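Local coordinates for mirolysin (Tannerella forsythia, PDB 6R7V), which probably hydrolyses peptide bonds as a zinc metallopeptidase of the pappalysin family, and is captured here as a zymogen kept latent by a cysteine switch, at residues N143-W146 with L152-W155; S8-E13 with A167-E172; W146-Y151 with F171-K176. The protein carries 1 engineered substitution. All blocks are in the same frame, centred on the assembly; numbering follows the deposited sequence.

Contact 1. Residues N143-W146 with L152-W155; sequences NNAW and LNIW
Trp155 lays the outer edge of its indole against Ala145, whose CB sits near the ring plane at 3.6 Å from CZ2 and almost as close to CH2. The approach is therefore methyl to edge, not methyl over face. From the same edge the pyrrole nitrogen reaches the backbone: Trp155 NE1 donates to Asn143 O over 2.8 Å, with an N-H...O angle of 164°. The acceptor lies close to the indole plane and the donor lies in the carbonyl plane, so donor and acceptor are both close to planar alignment, which favours this one setting of the indole.

Asn153 makes the second grip, on the backbone of Trp146. Its OD1 accepts from Trp146 N at 2.8 Å, the donor standing somewhat tilted from the amide carbonyl plane, and its ND2 gives a straighter bond to Trp146 O at 2.9 Å (N-H...O 166°). One side-chain amide thus reads both polar atoms of a single residue, much as a neighbouring strand would, although 143-146 is not a strand. With CG anti to the carbonyl carbon (chi1 -70°), the amide reaches across to that backbone. OD1 also packs 3.4 Å from Ala145 CA. The same oxygen takes a further hydrogen bond from His52 NE2, so it accepts two, which helps satisfy a buried polar atom.

Asn153 and Trp155 both point from strand 152-157 toward the loop, and Leu152 turns away from it. The strand runs parallel between strands 45-55 and 182-185 in the mixed sheet, with backbone bonds to Val50 and Val182. The contact thereby fastens the loop following strand 118-122 to this inner strand, with His52 of strand 45-55 meeting the rings of both Trp146 and Trp155.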
loop_
_atom_site.group_PDB
_atom_site.type_symbol
_atom_site.label_atom_id
_atom_site.label_comp_id
_atom_site.label_asym_id
_atom_site.label_seq_id
_atom_site.Cartn_x
_atom_site.Cartn_y
_atom_site.Cartn_z
ATOM N N ASN A 143 -16.131 2.385 -10.323
ATOM C CA ASN A 143 -15.900 3.761 -10.781
ATOM C C ASN A 143 -14.536 3.857 -11.461
ATOM O O ASN A 143 -13.523 3.440 -10.878
ATOM C CB ASN A 143 -16.020 4.782 -9.624
ATOM C CG ASN A 143 -16.070 6.219 -10.095
ATOM O OD1 ASN A 143 -15.402 7.112 -9.555
ATOM N ND2 ASN A 143 -16.811 6.486 -11.140
ATOM N N ASN A 144 -14.506 4.347 -12.709
ATOM C CA ASN A 144 -13.240 4.472 -13.441
ATOM C C ASN A 144 -12.206 5.287 -12.677
ATOM O O ASN A 144 -12.541 6.264 -12.000
ATOM C CB ASN A 144 -13.451 5.161 -14.786
ATOM C CG ASN A 144 -14.206 4.369 -15.817
ATOM O OD1 ASN A 144 -14.538 3.192 -15.646
ATOM N ND2 ASN A 144 -14.483 5.006 -16.956
ATOM N N ALA A 145 -10.940 4.907 -12.818
ATOM C CA ALA A 145 -9.861 5.654 -12.210
ATOM C C ALA A 145 -9.734 7.043 -12.819
ATOM O O ALA A 145 -10.089 7.266 -13.986
ATOM C CB ALA A 145 -8.558 4.893 -12.433
ATOM N N TRP A 146 -9.215 7.971 -12.017
ATOM C CA TRP A 146 -8.773 9.274 -12.457
ATOM C C TRP A 146 -7.343 9.117 -12.910
ATOM O O TRP A 146 -6.554 8.477 -12.189
ATOM C CB TRP A 146 -8.815 10.273 -11.306
ATOM C CG TRP A 146 -10.184 10.719 -10.883
ATOM C CD1 TRP A 146 -11.404 10.204 -11.254
ATOM C CD2 TRP A 146 -10.460 11.803 -10.000
ATOM N NE1 TRP A 146 -12.421 10.977 -10.718
ATOM C CE2 TRP A 146 -11.866 11.916 -9.888
ATOM C CE3 TRP A 146 -9.658 12.773 -9.376
ATOM C CZ2 TRP A 146 -12.471 12.924 -9.135
ATOM C CZ3 TRP A 146 -10.254 13.700 -8.553
ATOM C CH2 TRP A 146 -11.646 13.796 -8.467
ATOM N N LEU A 152 -3.142 9.064 -7.124
ATOM C CA LEU A 152 -3.285 7.753 -6.494
ATOM C C LEU A 152 -4.768 7.555 -6.270
ATOM O O LEU A 152 -5.409 8.321 -5.545
ATOM C CB LEU A 152 -2.516 7.625 -5.172
ATOM C CG LEU A 152 -2.961 6.493 -4.196
ATOM C CD1 LEU A 152 -2.742 5.082 -4.791
ATOM C CD2 LEU A 152 -2.207 6.557 -2.876
ATOM N N ASN A 153 -5.309 6.503 -6.891
ATOM C CA ASN A 153 -6.709 6.118 -6.759
ATOM C C ASN A 153 -6.866 5.067 -5.673
ATOM O O ASN A 153 -6.216 4.010 -5.743
ATOM C CB ASN A 153 -7.226 5.537 -8.067
ATOM C CG ASN A 153 -7.366 6.535 -9.168
ATOM O OD1 ASN A 153 -8.465 7.028 -9.467
ATOM N ND2 ASN A 153 -6.265 6.875 -9.799
ATOM N N ILE A 154 -7.694 5.371 -4.665
ATOM C CA ILE A 154 -7.991 4.453 -3.586
ATOM C C ILE A 154 -9.465 4.139 -3.634
ATOM O O ILE A 154 -10.279 5.055 -3.392
ATOM C CB ILE A 154 -7.624 5.010 -2.204
ATOM C CG1 ILE A 154 -6.139 5.441 -2.112
ATOM C CG2 ILE A 154 -7.981 3.953 -1.149
ATOM C CD1 ILE A 154 -5.759 6.050 -0.697
ATOM N N TRP A 155 -9.832 2.898 -3.989
ATOM C CA TRP A 155 -11.241 2.514 -4.033
ATOM C C TRP A 155 -11.604 1.912 -2.701
ATOM O O TRP A 155 -10.796 1.149 -2.142
ATOM C CB TRP A 155 -11.485 1.500 -5.158
ATOM C CG TRP A 155 -11.434 2.070 -6.529
ATOM C CD1 TRP A 155 -12.503 2.453 -7.287
ATOM C CD2 TRP A 155 -10.282 2.145 -7.388
ATOM N NE1 TRP A 155 -12.082 2.844 -8.543
ATOM C CE2 TRP A 155 -10.712 2.695 -8.617
ATOM C CE3 TRP A 155 -8.908 1.859 -7.219
ATOM C CZ2 TRP A 155 -9.838 2.883 -9.697
ATOM C CZ3 TRP A 155 -8.039 2.087 -8.275
ATOM C CH2 TRP A 155 -8.508 2.553 -9.512
#

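Contact 2. Residues S8-E13 with A167-E172; sequences SELNME and AQFPFE
Ser8 and Leu10 reach Ala167 and Phe169 through one hydrogen bond and one patch of ring packing. Ser8 OG donates to Ala167 O at 2.8 Å, lying in the carbonyl plane and on a lone pair of the acceptor (C=O...OG 120°). Its CB meanwhile rests 3.8 Å from Phe169 CE1. The backbone of the same serine also touches the ring: Ser8 O lies near the ring plane at 3.3 Å from Phe169 CZ, so a carbonyl faces the C-H rim.

Leu10 and Phe169 extend toward each other from opposite directions, the leucine meeting a face of the ring where Ser8 O meets its edge. Leu10 CD1 stands 3.8 Å from the centroid of Phe169 and 17° off the normal, a CH-pi contact slightly displaced toward the rim. The other branch serves less: Leu10 CD2 is 3.9 Å from Phe169 CE1. CG lies anti to the leucine's carbonyl carbon (chi1 -67°), which brings CG and CD1 against the ring together.

Behind these contacts, hydrogen bonds to the backbone hold each partner, two of them from carboxylates. Phe169 N donates to Glu172 OE1 at 2.9 Å, while Glu172 N returns a bond to Phe169 O, closing the short 3-10 turn 170-172 and fixing where the phenyl ring springs from. In segment 8-13, Leu10 N is bonded to Asp221 OD2.

The setting is the latency machinery. Ser8 follows closely after Cys6, which binds the catalytic zinc in this zymogen, and its side chain lies about 4 Å from that ion; the anchor on Ala167 is thus consistent with seating the inhibitory segment in the cleft. His211, a zinc ligand on helix 203-212, touches Ser8, Ala167 and the Phe169 ring. The segment 8-13 then enters helix 12-18, while 167-172 leaves edge strand 165-167, and helix 20-32 packs on Pro170 and Phe171.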
loop_
_atom_site.group_PDB
_atom_site.type_symbol
_atom_site.label_atom_id
_atom_site.label_comp_id
_atom_site.label_asym_id
_atom_site.label_seq_id
_atom_site.Cartn_x
_atom_site.Cartn_y
_atom_site.Cartn_z
ATOM N N SER A 8 -2.234 -9.092 -2.613
ATOM C CA SER A 8 -0.995 -8.753 -3.298
ATOM C C SER A 8 0.200 -9.584 -2.866
ATOM O O SER A 8 1.287 -9.060 -2.665
ATOM C CB SER A 8 -0.686 -7.277 -3.126
ATOM O OG SER A 8 -1.717 -6.489 -3.693
ATOM N N GLU A 9 0.023 -10.894 -2.824
ATOM C CA GLU A 9 1.130 -11.793 -2.550
ATOM C C GLU A 9 1.901 -12.033 -3.844
ATOM O O GLU A 9 1.296 -12.111 -4.914
ATOM C CB GLU A 9 0.613 -13.123 -1.971
ATOM C CG GLU A 9 -0.018 -12.982 -0.587
ATOM C CD GLU A 9 -0.669 -14.197 0.051
ATOM O OE1 GLU A 9 -1.140 -14.074 1.206
ATOM O OE2 GLU A 9 -0.716 -15.268 -0.599
ATOM N N LEU A 10 3.225 -12.220 -3.743
ATOM C CA LEU A 10 4.079 -12.544 -4.877
ATOM C C LEU A 10 4.903 -13.776 -4.562
ATOM O O LEU A 10 6.081 -13.681 -4.198
ATOM C CB LEU A 10 5.000 -11.380 -5.292
ATOM C CG LEU A 10 4.313 -10.128 -5.875
ATOM C CD1 LEU A 10 5.350 -9.021 -6.117
ATOM C CD2 LEU A 10 3.587 -10.433 -7.206
ATOM N N ASN A 11 4.268 -14.950 -4.663
ATOM C CA ASN A 11 4.932 -16.222 -4.428
ATOM C C ASN A 11 5.701 -16.565 -5.681
ATOM O O ASN A 11 5.123 -17.043 -6.657
ATOM C CB ASN A 11 3.908 -17.289 -4.039
ATOM C CG ASN A 11 4.549 -18.599 -3.681
ATOM O OD1 ASN A 11 5.568 -18.986 -4.258
ATOM N ND2 ASN A 11 3.976 -19.297 -2.706
ATOM N N MET A 12 6.990 -16.237 -5.685
ATOM C CA MET A 12 7.809 -16.344 -6.882
ATOM C C MET A 12 7.933 -17.765 -7.405
ATOM O O MET A 12 7.898 -17.914 -8.624
ATOM C CB MET A 12 9.184 -15.695 -6.680
ATOM C CG MET A 12 9.097 -14.191 -6.459
ATOM S SD MET A 12 8.103 -13.228 -7.653
ATOM C CE MET A 12 8.948 -13.545 -9.147
ATOM N N GLU A 13 8.010 -18.792 -6.521
ATOM C CA GLU A 13 8.020 -20.207 -6.924
ATOM C C GLU A 13 6.745 -20.538 -7.700
ATOM O O GLU A 13 6.811 -21.197 -8.746
ATOM C CB GLU A 13 8.142 -21.112 -5.671
ATOM C CG GLU A 13 8.083 -22.614 -5.942
ATOM C CD GLU A 13 8.114 -23.569 -4.756
ATOM O OE1 GLU A 13 7.487 -24.649 -4.862
ATOM O OE2 GLU A 13 8.773 -23.258 -3.737
ATOM N N ALA A 167 -3.466 -4.226 -3.827
ATOM C CA ALA A 167 -2.821 -3.166 -4.578
ATOM C C ALA A 167 -2.334 -3.688 -5.891
ATOM O O ALA A 167 -2.052 -4.885 -6.013
ATOM C CB ALA A 167 -1.628 -2.643 -3.781
ATOM N N GLN A 168 -2.087 -2.784 -6.827
ATOM C CA GLN A 168 -1.446 -3.148 -8.069
ATOM C C GLN A 168 0.022 -2.700 -7.968
ATOM O O GLN A 168 0.293 -1.565 -7.588
ATOM C CB GLN A 168 -2.161 -2.524 -9.291
ATOM C CG GLN A 168 -1.580 -3.085 -10.585
ATOM C CD GLN A 168 -2.350 -2.634 -11.790
ATOM O OE1 GLN A 168 -3.437 -3.117 -12.049
ATOM N NE2 GLN A 168 -1.790 -1.707 -12.540
ATOM N N PHE A 169 0.973 -3.579 -8.319
ATOM C CA PHE A 169 2.388 -3.254 -8.208
ATOM C C PHE A 169 2.890 -2.389 -9.365
ATOM O O PHE A 169 2.364 -2.510 -10.482
ATOM C CB PHE A 169 3.205 -4.556 -8.195
ATOM C CG PHE A 169 3.106 -5.348 -6.919
ATOM C CD1 PHE A 169 2.278 -6.461 -6.838
ATOM C CD2 PHE A 169 3.843 -4.988 -5.803
ATOM C CE1 PHE A 169 2.136 -7.160 -5.633
ATOM C CE2 PHE A 169 3.742 -5.720 -4.612
ATOM C CZ PHE A 169 2.904 -6.812 -4.541
ATOM N N PRO A 170 3.985 -1.613 -9.157
ATOM C CA PRO A 170 4.499 -0.758 -10.237
ATOM C C PRO A 170 4.936 -1.497 -11.495
ATOM O O PRO A 170 4.849 -0.902 -12.578
ATOM C CB PRO A 170 5.723 -0.090 -9.603
ATOM C CG PRO A 170 5.430 -0.072 -8.131
ATOM C CD PRO A 170 4.639 -1.312 -7.862
ATOM N N PHE A 171 5.370 -2.777 -11.396
ATOM C CA PHE A 171 5.794 -3.479 -12.612
ATOM C C PHE A 171 4.620 -3.702 -13.577
ATOM O O PHE A 171 4.842 -4.041 -14.746
ATOM C CB PHE A 171 6.507 -4.829 -12.311
ATOM C CG PHE A 171 5.568 -6.002 -12.054
ATOM C CD1 PHE A 171 5.044 -6.230 -10.789
ATOM C CD2 PHE A 171 5.192 -6.850 -13.084
ATOM C CE1 PHE A 171 4.174 -7.301 -10.554
ATOM C CE2 PHE A 171 4.278 -7.892 -12.859
ATOM C CZ PHE A 171 3.770 -8.099 -11.595
ATOM N N GLU A 172 3.392 -3.570 -13.081
ATOM C CA GLU A 172 2.172 -3.758 -13.868
ATOM C C GLU A 172 1.676 -2.434 -14.467
ATOM O O GLU A 172 0.699 -2.466 -15.227
ATOM C CB GLU A 172 1.027 -4.344 -12.987
ATOM C CG GLU A 172 1.442 -5.400 -11.951
ATOM C CD GLU A 172 0.328 -6.092 -11.175
ATOM O OE1 GLU A 172 0.219 -5.929 -9.931
ATOM O OE2 GLU A 172 -0.433 -6.833 -11.834
#

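Contact 3. Residues W146-Y151 with F171-K176; sequences WNTRRY and FEFQTK
Phe173 drives its ring end into the turn at Thr148, and van der Waals packing accounts for this meeting. Thr148 OG1 lies 3.4 Å from Phe173 CE1 and 3.6 Å from Phe173 CZ, approaching obliquely, with the two side chains sliding past each other in opposite directions. Thr148 CB adds a looser touch to CE1. Phe173 has CG anti to its own nitrogen (chi1 -171°), which throws the ring outward from its loop toward 146-151. On the other flank of the ring's end, Arg149 NH1 stands near the ring plane at 4.2 Å from Phe173 CE2, and the guanidinium plane is turned 49° from the ring. This edge position is not a cation-pi stack, and since Arg149 is exposed and modelled in two conformers, its part is minor.

Hydrogen bonding shapes the turn that receives the ring. Asn147 OD1 accepts from Arg149 N at 3.0 Å, an Asx turn in which the donor sits above the amide carbonyl plane, 38° out of it. Asn147 O takes two more donors, Arg150 N and Tyr151 N, so one residue organises the loop that leads into strand 152-157. On the partner side, Lys176 N bonds to Glu172 O at 2.8 Å, closing a single helix-like turn around Phe173. The threonine hydroxyl is bonded to Pro177 O, just beyond that turn, a polar link between the two loops beside the ring; it also meets a glycerol, probably from the crystallisation liquor.

Charge pairing is made with Glu299: Arg149 NE forms a salt bridge with its OE1, and Arg150 NE a long, weak ion pair with OE2. Aromatic packing also occurs within 146-151, Trp146 meeting Tyr151 edge-to-face, its CE3 poised 3.7 Å above the tyrosine plane.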
loop_
_atom_site.group_PDB
_atom_site.type_symbol
_atom_site.label_atom_id
_atom_site.label_comp_id
_atom_site.label_asym_id
_atom_site.label_seq_id
_atom_site.Cartn_x
_atom_site.Cartn_y
_atom_site.Cartn_z
ATOM N N TRP A 146 -9.215 7.971 -12.017
ATOM C CA TRP A 146 -8.773 9.274 -12.457
ATOM C C TRP A 146 -7.343 9.117 -12.910
ATOM O O TRP A 146 -6.554 8.477 -12.189
ATOM C CB TRP A 146 -8.815 10.273 -11.306
ATOM C CG TRP A 146 -10.184 10.719 -10.883
ATOM C CD1 TRP A 146 -11.404 10.204 -11.254
ATOM C CD2 TRP A 146 -10.460 11.803 -10.000
ATOM N NE1 TRP A 146 -12.421 10.977 -10.718
ATOM C CE2 TRP A 146 -11.866 11.916 -9.888
ATOM C CE3 TRP A 146 -9.658 12.773 -9.376
ATOM C CZ2 TRP A 146 -12.471 12.924 -9.135
ATOM C CZ3 TRP A 146 -10.254 13.700 -8.553
ATOM C CH2 TRP A 146 -11.646 13.796 -8.467
ATOM N N ASN A 147 -6.999 9.735 -14.052
ATOM C CA ASN A 147 -5.653 9.711 -14.644
ATOM C C ASN A 147 -4.578 9.146 -13.641
ATOM O O ASN A 147 -4.064 9.882 -12.789
ATOM C CB ASN A 147 -5.266 11.110 -15.089
ATOM C CG ASN A 147 -3.949 11.138 -15.841
ATOM O OD1 ASN A 147 -3.185 10.154 -15.879
ATOM N ND2 ASN A 147 -3.627 12.302 -16.381
ATOM N N THR A 148 -4.195 7.854 -13.798
ATOM C CA THR A 148 -3.298 7.197 -12.840
ATOM C C THR A 148 -1.853 7.705 -12.901
ATOM O O THR A 148 -1.053 7.346 -12.024
ATOM C CB THR A 148 -3.352 5.679 -12.985
ATOM O OG1 THR A 148 -2.971 5.337 -14.316
ATOM C CG2 THR A 148 -4.728 5.130 -12.686
ATOM N N ARG A 149 -1.535 8.558 -13.897
ATOM C CA ARG A 149 -0.196 9.159 -13.961
ATOM C C ARG A 149 -0.113 10.304 -12.969
ATOM O O ARG A 149 0.976 10.723 -12.601
ATOM C CB ARG A 149 0.081 9.715 -15.364
ATOM C CG ARG A 149 -0.092 8.704 -16.483
ATOM C CD ARG A 149 0.160 9.312 -17.860
ATOM N NE ARG A 149 1.529 9.809 -18.049
ATOM C CZ ARG A 149 2.598 9.029 -18.172
ATOM N NH1 ARG A 149 2.484 7.710 -18.059
ATOM N NH2 ARG A 149 3.797 9.562 -18.382
ATOM N N ARG A 150 -1.271 10.859 -12.569
ATOM C CA ARG A 150 -1.317 12.041 -11.727
ATOM C C ARG A 150 -1.930 11.832 -10.355
ATOM O O ARG A 150 -1.639 12.629 -9.462
ATOM C CB ARG A 150 -2.097 13.136 -12.444
ATOM C CG ARG A 150 -1.325 13.611 -13.683
ATOM C CD ARG A 150 -2.032 14.686 -14.449
ATOM N NE ARG A 150 -1.660 14.569 -15.857
ATOM C CZ ARG A 150 -2.092 15.368 -16.823
ATOM N NH1 ARG A 150 -2.901 16.382 -16.543
ATOM N NH2 ARG A 150 -1.716 15.163 -18.077
ATOM N N TYR A 151 -2.798 10.846 -10.196
ATOM C CA TYR A 151 -3.467 10.615 -8.917
ATOM C C TYR A 151 -3.262 9.213 -8.448
ATOM O O TYR A 151 -3.272 8.267 -9.242
ATOM C CB TYR A 151 -5.012 10.786 -9.067
ATOM C CG TYR A 151 -5.457 12.113 -9.645
ATOM C CD1 TYR A 151 -5.836 13.169 -8.815
ATOM C CD2 TYR A 151 -5.619 12.279 -11.024
ATOM C CE1 TYR A 151 -6.315 14.367 -9.342
ATOM C CE2 TYR A 151 -6.146 13.453 -11.557
ATOM C CZ TYR A 151 -6.482 14.499 -10.713
ATOM O OH TYR A 151 -6.949 15.667 -11.252
ATOM N N PHE A 171 5.370 -2.777 -11.396
ATOM C CA PHE A 171 5.794 -3.479 -12.612
ATOM C C PHE A 171 4.620 -3.702 -13.577
ATOM O O PHE A 171 4.842 -4.041 -14.746
ATOM C CB PHE A 171 6.507 -4.829 -12.311
ATOM C CG PHE A 171 5.568 -6.002 -12.054
ATOM C CD1 PHE A 171 5.044 -6.230 -10.789
ATOM C CD2 PHE A 171 5.192 -6.850 -13.084
ATOM C CE1 PHE A 171 4.174 -7.301 -10.554
ATOM C CE2 PHE A 171 4.278 -7.892 -12.859
ATOM C CZ PHE A 171 3.770 -8.099 -11.595
ATOM N N GLU A 172 3.392 -3.570 -13.081
ATOM C CA GLU A 172 2.172 -3.758 -13.868
ATOM C C GLU A 172 1.676 -2.434 -14.467
ATOM O O GLU A 172 0.699 -2.466 -15.227
ATOM C CB GLU A 172 1.027 -4.344 -12.987
ATOM C CG GLU A 172 1.442 -5.400 -11.951
ATOM C CD GLU A 172 0.328 -6.092 -11.175
ATOM O OE1 GLU A 172 0.219 -5.929 -9.931
ATOM O OE2 GLU A 172 -0.433 -6.833 -11.834
ATOM N N PHE A 173 2.296 -1.276 -14.113
ATOM C CA PHE A 173 1.769 0.018 -14.559
ATOM C C PHE A 173 1.727 0.150 -16.079
ATOM O O PHE A 173 0.690 0.563 -16.618
ATOM C CB PHE A 173 2.546 1.188 -13.950
ATOM C CG PHE A 173 1.873 2.507 -14.244
ATOM C CD1 PHE A 173 0.852 2.975 -13.433
ATOM C CD2 PHE A 173 2.178 3.222 -15.403
ATOM C CE1 PHE A 173 0.219 4.185 -13.707
ATOM C CE2 PHE A 173 1.541 4.438 -15.678
ATOM C CZ PHE A 173 0.550 4.900 -14.837
ATOM N N GLN A 174 2.825 -0.176 -16.760
ATOM C CA GLN A 174 2.887 -0.008 -18.209
ATOM C C GLN A 174 1.764 -0.776 -18.897
ATOM O O GLN A 174 1.080 -0.183 -19.740
ATOM C CB GLN A 174 4.266 -0.439 -18.723
ATOM C CG GLN A 174 4.409 -0.444 -20.261
ATOM C CD GLN A 174 5.801 -0.819 -20.704
ATOM O OE1 GLN A 174 6.354 -1.863 -20.323
ATOM N NE2 GLN A 174 6.393 0.016 -21.540
ATOM N N THR A 175 1.536 -2.060 -18.534
ATOM C CA THR A 175 0.510 -2.869 -19.211
ATOM C C THR A 175 -0.916 -2.703 -18.670
ATOM O O THR A 175 -1.886 -3.016 -19.383
ATOM C CB THR A 175 0.877 -4.358 -19.203
ATOM O OG1 THR A 175 1.076 -4.769 -17.855
ATOM C CG2 THR A 175 2.128 -4.666 -20.049
ATOM N N LYS A 176 -1.059 -2.266 -17.408
ATOM C CA LYS A 176 -2.396 -2.134 -16.792
ATOM C C LYS A 176 -2.553 -0.737 -16.179
ATOM O O LYS A 176 -2.837 -0.619 -14.989
ATOM C CB LYS A 176 -2.605 -3.238 -15.734
ATOM C CG LYS A 176 -2.588 -4.648 -16.360
ATOM C CD LYS A 176 -2.881 -5.748 -15.341
ATOM C CE LYS A 176 -4.366 -5.953 -15.123
ATOM N NZ LYS A 176 -4.659 -7.156 -14.298
#

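Contacts 1 and 3 are neighbours, sharing Trp146 and touching where Asn153 meets Thr148: both hold the loop that precedes strand 152-157, the former to the strand itself and the latter to the loop after strand 165-167. Contact 2 reaches that second loop from the N-terminal prosegment and shares Phe171 and Glu172 with contact 3. All four touching residues of contact 2 are buried, near the zinc; contact 1 is partly buried, and contact 3 is buried at Thr148 and Phe173 with an exposed arginine at its margin. Side-chain to backbone hydrogen bonds dominate contact 1, a serine bond with CH-pi packing contact 2, and aromatic packing over a small area, without hydrogen bonds between its segments, contact 3.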